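Local coordinates for titin heart isoform N2-B (Homo sapiens, PDB 2BK8), which is a giant structural protein of muscle, also called connectin, whose M1 immunoglobulin-like domain belongs to its M-band region and probably contributes to sarcomere organisation, at residues V19-K24 and G71-K76; T32-Y37 and I51-G56; S46-I51 and K67-T72. All blocks are in the same frame, centred on the assembly; numbering follows the deposited sequence. Where two conformers were deposited one is given.

Contact 1 of 3, residues V19-K24 and G71-K76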
loop_
_atom_site.group_PDB
_atom_site.type_symbol
_atom_site.label_atom_id
_atom_site.label_comp_id
_atom_site.label_asym_id
_atom_site.label_seq_id
_atom_site.Cartn_x
_atom_site.Cartn_y
_atom_site.Cartn_z
ATOM N N VAL A 19 -9.016 4.776 4.591
ATOM C CA VAL A 19 -9.049 4.285 3.200
ATOM C C VAL A 19 -8.328 2.934 3.163
ATOM O O VAL A 19 -7.622 2.594 4.122
ATOM C CB VAL A 19 -8.395 5.255 2.156
ATOM C CG1 VAL A 19 -9.055 6.646 2.197
ATOM C CG2 VAL A 19 -6.869 5.327 2.328
ATOM N N LYS A 20 -8.478 2.173 2.073
ATOM C CA LYS A 20 -7.755 0.910 1.886
ATOM C C LYS A 20 -7.093 0.875 0.529
ATOM O O LYS A 20 -7.593 1.499 -0.426
ATOM C CB LYS A 20 -8.732 -0.281 1.990
ATOM C CG LYS A 20 -9.943 -0.189 1.038
ATOM C CD LYS A 20 -10.705 -1.519 0.865
ATOM C CE LYS A 20 -11.408 -1.623 -0.507
ATOM N NZ LYS A 20 -12.010 -0.335 -0.983
ATOM N N TYR A 21 -5.993 0.127 0.450
ATOM C CA TYR A 21 -5.328 -0.188 -0.805
ATOM C C TYR A 21 -5.162 -1.719 -0.928
ATOM O O TYR A 21 -4.714 -2.387 0.003
ATOM C CB TYR A 21 -3.957 0.515 -0.929
ATOM C CG TYR A 21 -4.116 2.011 -0.986
ATOM C CD1 TYR A 21 -4.514 2.657 -2.177
ATOM C CD2 TYR A 21 -3.949 2.794 0.167
ATOM C CE1 TYR A 21 -4.700 4.057 -2.208
ATOM C CE2 TYR A 21 -4.110 4.148 0.120
ATOM C CZ TYR A 21 -4.507 4.774 -1.057
ATOM O OH TYR A 21 -4.700 6.144 -1.039
ATOM N N VAL A 22 -5.493 -2.251 -2.092
ATOM C CA VAL A 22 -5.435 -3.693 -2.323
ATOM C C VAL A 22 -4.551 -3.969 -3.530
ATOM O O VAL A 22 -4.800 -3.455 -4.653
ATOM C CB VAL A 22 -6.854 -4.299 -2.575
ATOM C CG1 VAL A 22 -6.739 -5.793 -2.994
ATOM C CG2 VAL A 22 -7.761 -4.120 -1.369
ATOM N N CYS A 23 -3.537 -4.803 -3.317
ATOM C CA CYS A 23 -2.623 -5.161 -4.393
ATOM C C CYS A 23 -2.579 -6.681 -4.550
ATOM O O CYS A 23 -2.169 -7.406 -3.633
ATOM C CB CYS A 23 -1.209 -4.591 -4.133
ATOM S SG CYS A 23 0.021 -5.026 -5.477
ATOM N N LYS A 24 -2.993 -7.162 -5.719
ATOM C CA LYS A 24 -2.981 -8.597 -6.007
ATOM C C LYS A 24 -1.694 -9.043 -6.763
ATOM O O LYS A 24 -1.334 -8.453 -7.779
ATOM C CB LYS A 24 -4.271 -8.961 -6.789
ATOM C CG LYS A 24 -4.661 -10.411 -6.782
ATOM C CD LYS A 24 -5.987 -10.598 -7.523
ATOM C CE LYS A 24 -6.187 -12.043 -7.917
ATOM N NZ LYS A 24 -7.252 -12.257 -8.942
ATOM N N GLY A 71 -0.692 11.944 -0.411
ATOM C CA GLY A 71 0.532 11.648 -1.202
ATOM C C GLY A 71 0.518 10.319 -1.946
ATOM O O GLY A 71 -0.550 9.814 -2.367
ATOM N N THR A 72 1.713 9.743 -2.090
ATOM C CA THR A 72 1.909 8.520 -2.867
ATOM C C THR A 72 2.235 7.315 -1.982
ATOM O O THR A 72 3.128 7.413 -1.125
ATOM C CB THR A 72 3.033 8.714 -3.900
ATOM O OG1 THR A 72 2.736 9.843 -4.739
ATOM C CG2 THR A 72 3.168 7.476 -4.758
ATOM N N TYR A 73 1.529 6.194 -2.212
ATOM C CA TYR A 73 1.724 4.940 -1.446
ATOM C C TYR A 73 2.292 3.873 -2.398
ATOM O O TYR A 73 1.844 3.784 -3.546
ATOM C CB TYR A 73 0.391 4.486 -0.798
ATOM C CG TYR A 73 -0.029 5.404 0.337
ATOM C CD1 TYR A 73 0.161 5.030 1.659
ATOM C CD2 TYR A 73 -0.546 6.678 0.068
ATOM C CE1 TYR A 73 -0.161 5.915 2.720
ATOM C CE2 TYR A 73 -0.886 7.562 1.115
ATOM C CZ TYR A 73 -0.686 7.174 2.424
ATOM O OH TYR A 73 -1.043 8.073 3.435
ATOM N N ARG A 74 3.301 3.117 -1.949
ATOM C CA ARG A 74 3.971 2.072 -2.761
ATOM C C ARG A 74 3.825 0.726 -2.067
ATOM O O ARG A 74 4.019 0.623 -0.859
ATOM C CB ARG A 74 5.467 2.382 -2.927
ATOM C CG ARG A 74 6.354 1.294 -3.595
ATOM C CD ARG A 74 7.828 1.762 -3.589
ATOM N NE ARG A 74 8.751 0.886 -4.310
ATOM C CZ ARG A 74 10.008 1.211 -4.619
ATOM N NH1 ARG A 74 10.504 2.403 -4.292
ATOM N NH2 ARG A 74 10.775 0.364 -5.284
ATOM N N CYS A 75 3.468 -0.302 -2.834
ATOM C CA CYS A 75 3.530 -1.702 -2.359
ATOM C C CYS A 75 4.733 -2.336 -3.038
ATOM O O CYS A 75 4.760 -2.479 -4.283
ATOM C CB CYS A 75 2.262 -2.470 -2.754
ATOM S SG CYS A 75 2.235 -4.222 -2.228
ATOM N N LYS A 76 5.746 -2.670 -2.238
ATOM C CA LYS A 76 6.971 -3.327 -2.745
ATOM C C LYS A 76 7.004 -4.837 -2.463
ATOM O O LYS A 76 6.926 -5.289 -1.315
ATOM C CB LYS A 76 8.264 -2.633 -2.211
ATOM C CG LYS A 76 9.560 -3.240 -2.773
ATOM C CD LYS A 76 10.778 -2.521 -2.191
ATOM C CE LYS A 76 12.071 -3.198 -2.605
ATOM N NZ LYS A 76 13.221 -2.240 -2.724
#
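Tyr21 and Tyr73, followed by Cys23 and Cys75, meet in the centre of the domain, where the two sheets of an I-set immunoglobulin sandwich face each other. Strand 19-26 belongs to one sheet and strand 71-78 to the other; these correspond to the B and F strands of the fold, and the two touching pairs are two residues apart on each. The cysteines occupy the places of the classic immunoglobulin disulfide but are not bonded in this structure: Cys23 SG and Cys75 SG stand 4.0 Å apart, roughly twice the length of an S-S bond. Both sulfurs lie anti to their own backbone N (chi1 180° in each), and Cys75 SG rests as close to Cys23 CB as to Cys23 SG. The junction is consistent with two unbonded cysteines in van der Waals packing. The rings of Tyr21 and Tyr73 are near parallel, with planes at 19°, yet offset so strongly that little of either lies over the other, their centroids 5.5 Å apart. Tyr21 CE2 comes down over one face of Tyr73 near its rim, closest to Tyr73 CG at 4.3 Å. Around this first shell, Trp36 packs against both Tyr21 and Cys75, Ile8 touches Tyr21 and both cysteines, and Leu90 lies against both tyrosines; Phe38 also stacks with the Tyr73 ring. The polar ends are held separately. Tyr73 OH bonds to the backbone O of Asp69, four residues earlier, which makes the tyrosine corner characteristic of Greek-key beta sandwiches and fixes the ring beside the turn that leads into its own strand. Tyr21 instead reaches across to the opposing sheet, where the OH of this buried tyrosine bonds to the main-chain O of Glu89 on strand 83-92.

Contact 2 of 3, residues T32-Y37 and I51-G56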
loop_
_atom_site.group_PDB
_atom_site.type_symbol
_atom_site.label_atom_id
_atom_site.label_comp_id
_atom_site.label_asym_id
_atom_site.label_seq_id
_atom_site.Cartn_x
_atom_site.Cartn_y
_atom_site.Cartn_z
ATOM N N THR A 32 8.015 -14.909 -0.977
ATOM C CA THR A 32 7.459 -13.573 -1.188
ATOM C C THR A 32 7.310 -12.785 0.129
ATOM O O THR A 32 6.708 -13.295 1.074
ATOM C CB THR A 32 6.092 -13.664 -1.904
ATOM O OG1 THR A 32 6.248 -14.408 -3.120
ATOM C CG2 THR A 32 5.553 -12.278 -2.219
ATOM N N GLN A 33 7.875 -11.569 0.181
ATOM C CA GLN A 33 7.747 -10.620 1.321
ATOM C C GLN A 33 7.235 -9.261 0.803
ATOM O O GLN A 33 7.723 -8.755 -0.203
ATOM C CB GLN A 33 9.087 -10.422 2.068
ATOM C CG GLN A 33 9.035 -9.328 3.183
ATOM C CD GLN A 33 10.391 -9.009 3.810
ATOM O OE1 GLN A 33 11.253 -8.365 3.187
ATOM N NE2 GLN A 33 10.582 -9.446 5.057
ATOM N N VAL A 34 6.289 -8.646 1.520
ATOM C CA VAL A 34 5.674 -7.383 1.066
ATOM C C VAL A 34 5.959 -6.280 2.060
ATOM O O VAL A 34 5.864 -6.514 3.271
ATOM C CB VAL A 34 4.133 -7.522 0.966
ATOM C CG1 VAL A 34 3.458 -6.160 0.621
ATOM C CG2 VAL A 34 3.769 -8.593 -0.032
ATOM N N THR A 35 6.371 -5.113 1.556
ATOM C CA THR A 35 6.581 -3.933 2.419
ATOM C C THR A 35 5.888 -2.729 1.765
ATOM O O THR A 35 6.055 -2.472 0.562
ATOM C CB THR A 35 8.106 -3.615 2.606
ATOM O OG1 THR A 35 8.809 -4.784 3.071
ATOM C CG2 THR A 35 8.329 -2.479 3.612
ATOM N N TRP A 36 5.130 -1.971 2.561
ATOM C CA TRP A 36 4.495 -0.731 2.063
ATOM C C TRP A 36 5.285 0.525 2.481
ATOM O O TRP A 36 5.962 0.524 3.520
ATOM C CB TRP A 36 3.060 -0.613 2.581
ATOM C CG TRP A 36 2.091 -1.636 2.055
ATOM C CD1 TRP A 36 1.949 -2.926 2.479
ATOM C CD2 TRP A 36 1.134 -1.448 0.996
ATOM N NE1 TRP A 36 0.945 -3.547 1.761
ATOM C CE2 TRP A 36 0.424 -2.660 0.855
ATOM C CE3 TRP A 36 0.782 -0.351 0.179
ATOM C CZ2 TRP A 36 -0.647 -2.821 -0.065
ATOM C CZ3 TRP A 36 -0.264 -0.502 -0.754
ATOM C CH2 TRP A 36 -0.964 -1.760 -0.878
ATOM N N TYR A 37 5.189 1.584 1.670
ATOM C CA TYR A 37 5.807 2.894 1.967
ATOM C C TYR A 37 4.805 4.031 1.736
ATOM O O TYR A 37 3.972 3.963 0.842
ATOM C CB TYR A 37 7.062 3.150 1.115
ATOM C CG TYR A 37 8.181 2.127 1.263
ATOM C CD1 TYR A 37 9.340 2.404 2.005
ATOM C CD2 TYR A 37 8.096 0.885 0.616
ATOM C CE1 TYR A 37 10.364 1.456 2.120
ATOM C CE2 TYR A 37 9.074 -0.040 0.752
ATOM C CZ TYR A 37 10.207 0.227 1.499
ATOM O OH TYR A 37 11.198 -0.758 1.573
ATOM N N ILE A 51 -1.939 -3.730 8.287
ATOM C CA ILE A 51 -1.275 -4.293 7.106
ATOM C C ILE A 51 -1.321 -5.801 7.205
ATOM O O ILE A 51 -0.939 -6.394 8.230
ATOM C CB ILE A 51 0.205 -3.838 6.998
ATOM C CG1 ILE A 51 0.306 -2.306 6.905
ATOM C CG2 ILE A 51 0.895 -4.462 5.759
ATOM C CD1 ILE A 51 1.748 -1.769 7.069
ATOM N N THR A 52 -1.780 -6.422 6.115
ATOM C CA THR A 52 -1.823 -7.883 6.039
ATOM C C THR A 52 -1.319 -8.377 4.668
ATOM O O THR A 52 -1.445 -7.685 3.654
ATOM C CB THR A 52 -3.244 -8.451 6.314
ATOM O OG1 THR A 52 -4.174 -7.838 5.410
ATOM C CG2 THR A 52 -3.701 -8.156 7.776
ATOM N N TYR A 53 -0.737 -9.570 4.664
ATOM C CA TYR A 53 -0.407 -10.259 3.399
ATOM C C TYR A 53 -0.618 -11.754 3.540
ATOM O O TYR A 53 -0.052 -12.370 4.445
ATOM C CB TYR A 53 1.027 -9.985 2.901
ATOM C CG TYR A 53 1.358 -10.905 1.741
ATOM C CD1 TYR A 53 0.811 -10.682 0.471
ATOM C CD2 TYR A 53 2.149 -12.041 1.933
ATOM C CE1 TYR A 53 1.063 -11.582 -0.605
ATOM C CE2 TYR A 53 2.397 -12.935 0.889
ATOM C CZ TYR A 53 1.849 -12.700 -0.376
ATOM O OH TYR A 53 2.118 -13.589 -1.401
ATOM N N GLU A 54 -1.423 -12.337 2.641
ATOM C CA GLU A 54 -1.681 -13.795 2.610
ATOM C C GLU A 54 -2.094 -14.197 1.202
ATOM O O GLU A 54 -2.910 -13.489 0.588
ATOM C CB GLU A 54 -2.819 -14.198 3.565
ATOM C CG GLU A 54 -2.855 -13.420 4.874
ATOM C CD GLU A 54 -3.819 -13.964 5.893
ATOM O OE1 GLU A 54 -4.257 -15.131 5.746
ATOM O OE2 GLU A 54 -4.115 -13.233 6.875
ATOM N N ASP A 55 -1.538 -15.312 0.693
ATOM C CA ASP A 55 -2.050 -15.969 -0.503
ATOM C C ASP A 55 -2.174 -14.996 -1.695
ATOM O O ASP A 55 -3.195 -14.980 -2.395
ATOM C CB ASP A 55 -3.391 -16.637 -0.164
ATOM C CG ASP A 55 -3.887 -17.590 -1.237
ATOM O OD1 ASP A 55 -3.090 -18.287 -1.903
ATOM O OD2 ASP A 55 -5.115 -17.683 -1.395
ATOM N N GLY A 56 -1.133 -14.185 -1.907
ATOM C CA GLY A 56 -1.079 -13.234 -3.033
ATOM C C GLY A 56 -1.896 -11.968 -2.962
ATOM O O GLY A 56 -2.003 -11.209 -3.943
HETATM O O HOH W 1 0.931 -6.418 2.782
#
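Thr32 opens the contact by setting its methyl against the phenol end of Tyr53, with Thr32 CG2 3.8 Å from Tyr53 OH. Thr32 OG1 accepts from the backbone N of Asp29, and it is the methyl, CG2, that faces the tyrosine. Two residues on, Val34 CG2 sits over one face of the Tyr53 ring, 3.9 Å from its centroid and 23° off the ring normal, a CH-pi contact displaced toward CD1. The ring is brought under this methyl with CG anti to the backbone N of Tyr53 (chi1 170°), while its OH takes a weak bond from Gly56 N in the turn that follows. Trp36 then meets Ile51, the two side chains running past one another head to tail; Trp36 CD1 approaches Ile51 CG2 at 3.8 Å. At the indole edge, a water in the ring plane accepts from Trp36 NE1 at 3.0 Å and donates to Thr52 O at 2.8 Å, tying the indole to the backbone of strand 49-54. The touching parts, 32 to 36 and 51 to 53, run in nearly opposite directions, 162° apart, and belong to the two facing sheets of the immunoglobulin sandwich. Joined by methyl and ring contacts, with one water serving the polar edge, the two sheets are held here by shape and apolar packing rather than by direct polar pairing.

Contact 3 of 3, residues S46-I51 and K67-T72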
loop_
_atom_site.group_PDB
_atom_site.type_symbol
_atom_site.label_atom_id
_atom_site.label_comp_id
_atom_site.label_asym_id
_atom_site.label_seq_id
_atom_site.Cartn_x
_atom_site.Cartn_y
_atom_site.Cartn_z
ATOM N N SER A 46 0.650 -0.696 13.488
ATOM C CA SER A 46 0.672 0.305 14.548
ATOM C C SER A 46 -0.758 0.788 14.810
ATOM O O SER A 46 -1.708 0.269 14.221
ATOM C CB SER A 46 1.529 1.484 14.093
ATOM O OG SER A 46 1.001 2.055 12.905
ATOM N N GLU A 47 -0.908 1.798 15.662
ATOM C CA GLU A 47 -2.206 2.440 15.858
ATOM C C GLU A 47 -2.699 3.086 14.554
ATOM O O GLU A 47 -3.897 3.258 14.356
ATOM C CB GLU A 47 -2.123 3.473 16.982
ATOM C CG GLU A 47 -1.954 2.868 18.380
ATOM C CD GLU A 47 -1.840 3.908 19.486
ATOM O OE1 GLU A 47 -2.176 5.100 19.253
ATOM O OE2 GLU A 47 -1.419 3.529 20.605
ATOM N N LYS A 48 -1.772 3.388 13.647
ATOM C CA LYS A 48 -2.097 4.106 12.408
ATOM C C LYS A 48 -2.390 3.228 11.173
ATOM O O LYS A 48 -3.260 3.602 10.366
ATOM C CB LYS A 48 -0.972 5.103 12.092
ATOM C CG LYS A 48 -1.134 5.927 10.822
ATOM C CD LYS A 48 -2.166 7.039 10.983
ATOM C CE LYS A 48 -2.304 7.897 9.720
ATOM N NZ LYS A 48 -3.266 9.047 9.978
ATOM N N TYR A 49 -1.634 2.130 10.983
ATOM C CA TYR A 49 -1.730 1.264 9.777
ATOM C C TYR A 49 -2.081 -0.200 10.092
ATOM O O TYR A 49 -1.495 -0.790 11.008
ATOM C CB TYR A 49 -0.414 1.274 8.952
ATOM C CG TYR A 49 0.071 2.652 8.590
ATOM C CD1 TYR A 49 -0.603 3.425 7.648
ATOM C CD2 TYR A 49 1.218 3.185 9.187
ATOM C CE1 TYR A 49 -0.148 4.712 7.308
ATOM C CE2 TYR A 49 1.673 4.472 8.855
ATOM C CZ TYR A 49 0.980 5.224 7.936
ATOM O OH TYR A 49 1.428 6.481 7.581
ATOM N N GLU A 50 -3.008 -0.784 9.317
ATOM C CA GLU A 50 -3.399 -2.189 9.489
ATOM C C GLU A 50 -2.969 -2.879 8.189
ATOM O O GLU A 50 -3.527 -2.594 7.129
ATOM C CB GLU A 50 -4.920 -2.354 9.742
ATOM C CG GLU A 50 -5.366 -3.751 10.140
ATOM C CD GLU A 50 -6.905 -3.980 10.068
ATOM O OE1 GLU A 50 -7.689 -3.022 10.182
ATOM O OE2 GLU A 50 -7.328 -5.149 9.888
ATOM N N ILE A 51 -1.939 -3.730 8.287
ATOM C CA ILE A 51 -1.275 -4.293 7.106
ATOM C C ILE A 51 -1.321 -5.801 7.205
ATOM O O ILE A 51 -0.939 -6.394 8.230
ATOM C CB ILE A 51 0.205 -3.838 6.998
ATOM C CG1 ILE A 51 0.306 -2.306 6.905
ATOM C CG2 ILE A 51 0.895 -4.462 5.759
ATOM C CD1 ILE A 51 1.748 -1.769 7.069
ATOM N N LYS A 67 -4.692 15.723 6.943
ATOM C CA LYS A 67 -4.057 16.330 5.758
ATOM C C LYS A 67 -2.638 15.791 5.479
ATOM O O LYS A 67 -2.217 15.724 4.317
ATOM C CB LYS A 67 -4.058 17.866 5.865
ATOM C CG LYS A 67 -5.452 18.486 5.632
ATOM C CD LYS A 67 -5.368 20.006 5.561
ATOM C CE LYS A 67 -6.720 20.636 5.353
ATOM N NZ LYS A 67 -7.444 20.703 6.644
ATOM N N LEU A 68 -1.901 15.402 6.530
ATOM C CA LEU A 68 -0.536 14.833 6.365
ATOM C C LEU A 68 -0.487 13.592 5.484
ATOM O O LEU A 68 0.553 13.283 4.913
ATOM C CB LEU A 68 0.095 14.463 7.700
ATOM C CG LEU A 68 0.464 15.611 8.643
ATOM C CD1 LEU A 68 0.966 15.013 9.948
ATOM C CD2 LEU A 68 1.530 16.551 8.062
ATOM N N ASP A 69 -1.615 12.880 5.404
ATOM C CA ASP A 69 -1.686 11.583 4.727
ATOM C C ASP A 69 -1.804 11.661 3.202
ATOM O O ASP A 69 -1.699 10.629 2.543
ATOM C CB ASP A 69 -2.819 10.697 5.353
ATOM C CG ASP A 69 -2.567 10.404 6.837
ATOM O OD1 ASP A 69 -1.403 10.075 7.215
ATOM O OD2 ASP A 69 -3.520 10.542 7.646
ATOM N N ASP A 70 -2.016 12.868 2.664
ATOM C CA ASP A 70 -2.116 13.098 1.214
ATOM C C ASP A 70 -0.737 12.862 0.560
ATOM O O ASP A 70 0.260 13.495 0.942
ATOM C CB ASP A 70 -2.692 14.508 0.939
ATOM C CG ASP A 70 -2.979 14.774 -0.550
ATOM O OD1 ASP A 70 -2.040 14.615 -1.367
ATOM O OD2 ASP A 70 -4.130 15.170 -0.890
ATOM N N GLY A 71 -0.692 11.944 -0.411
ATOM C CA GLY A 71 0.532 11.648 -1.202
ATOM C C GLY A 71 0.518 10.319 -1.946
ATOM O O GLY A 71 -0.550 9.814 -2.367
ATOM N N THR A 72 1.713 9.743 -2.090
ATOM C CA THR A 72 1.909 8.520 -2.867
ATOM C C THR A 72 2.235 7.315 -1.982
ATOM O O THR A 72 3.128 7.413 -1.125
ATOM C CB THR A 72 3.033 8.714 -3.900
ATOM O OG1 THR A 72 2.736 9.843 -4.739
ATOM C CG2 THR A 72 3.168 7.476 -4.758
HETATM O O HOH W 2 -0.237 7.869 6.155
#
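Lys48 and Asp69 approach from opposite directions and close a salt bridge near one end of the immunoglobulin sandwich, between the turn just before strand 49-54 and the 3-10 segment 67-69 that leads into strand 71-78. Lys48 NZ donates to Asp69 OD2 at 2.8 Å, on the syn side of that oxygen and 24° out of the carboxylate plane. Asp69 OD1 lies farther from Lys48 NZ, at 3.5 Å, so the carboxylate is gripped through one oxygen rather than held as an even fork. The lysine chain bends once, at chi2 (75°), and is otherwise extended; its CG passes over the centre of the Tyr49 ring, 3.6 Å above the plane, so that lysine and tyrosine extend side by side toward the same carboxylate. Tyr49 OH meets it through a water, which lies in the ring plane, 2.6 Å from Tyr49 OH, and donates to Asp69 OD1 at 2.7 Å. Each oxygen of Asp69 thus has its own partner from the 46-51 side, and OD2 also accepts from Thr66 N, which helps fix the carboxylate against its own turn. The ammonium is shared too, with a bond to the backbone O of Lys63. With an alanine in place of Asp69, Lys48 would probably lose its charge partner, and both Thr66 N and the water bound to Tyr49 OH would be left without this acceptor. Behind the pair, the chain at Lys48 is shaped by an ST turn and an ST motif: Ser46 OG accepts from Lys48 N at 3.2 Å and from Tyr49 N at 3.3 Å, the latter with an N-H...O angle of 156°.

Contact 1 is the core of the sandwich, all four touching residues buried near the centre of the chain, while contact 2 lies toward the surface and contact 3, partly buried, near one end. Contacts 1 and 2 join strands of the two facing sheets; contact 3 joins the turns that lead into strands 49-54 and 71-78, which contacts 2 and 1 use in turn. Contacts 1 and 2 also meet directly, because strands 33-38 and 71-78 are sheet neighbours: Lys76 N probably bonds to Thr35 O. Chemistry follows place: cysteines and rings inside, methyls on rings with a bridging water farther out, and a charged pair at the end.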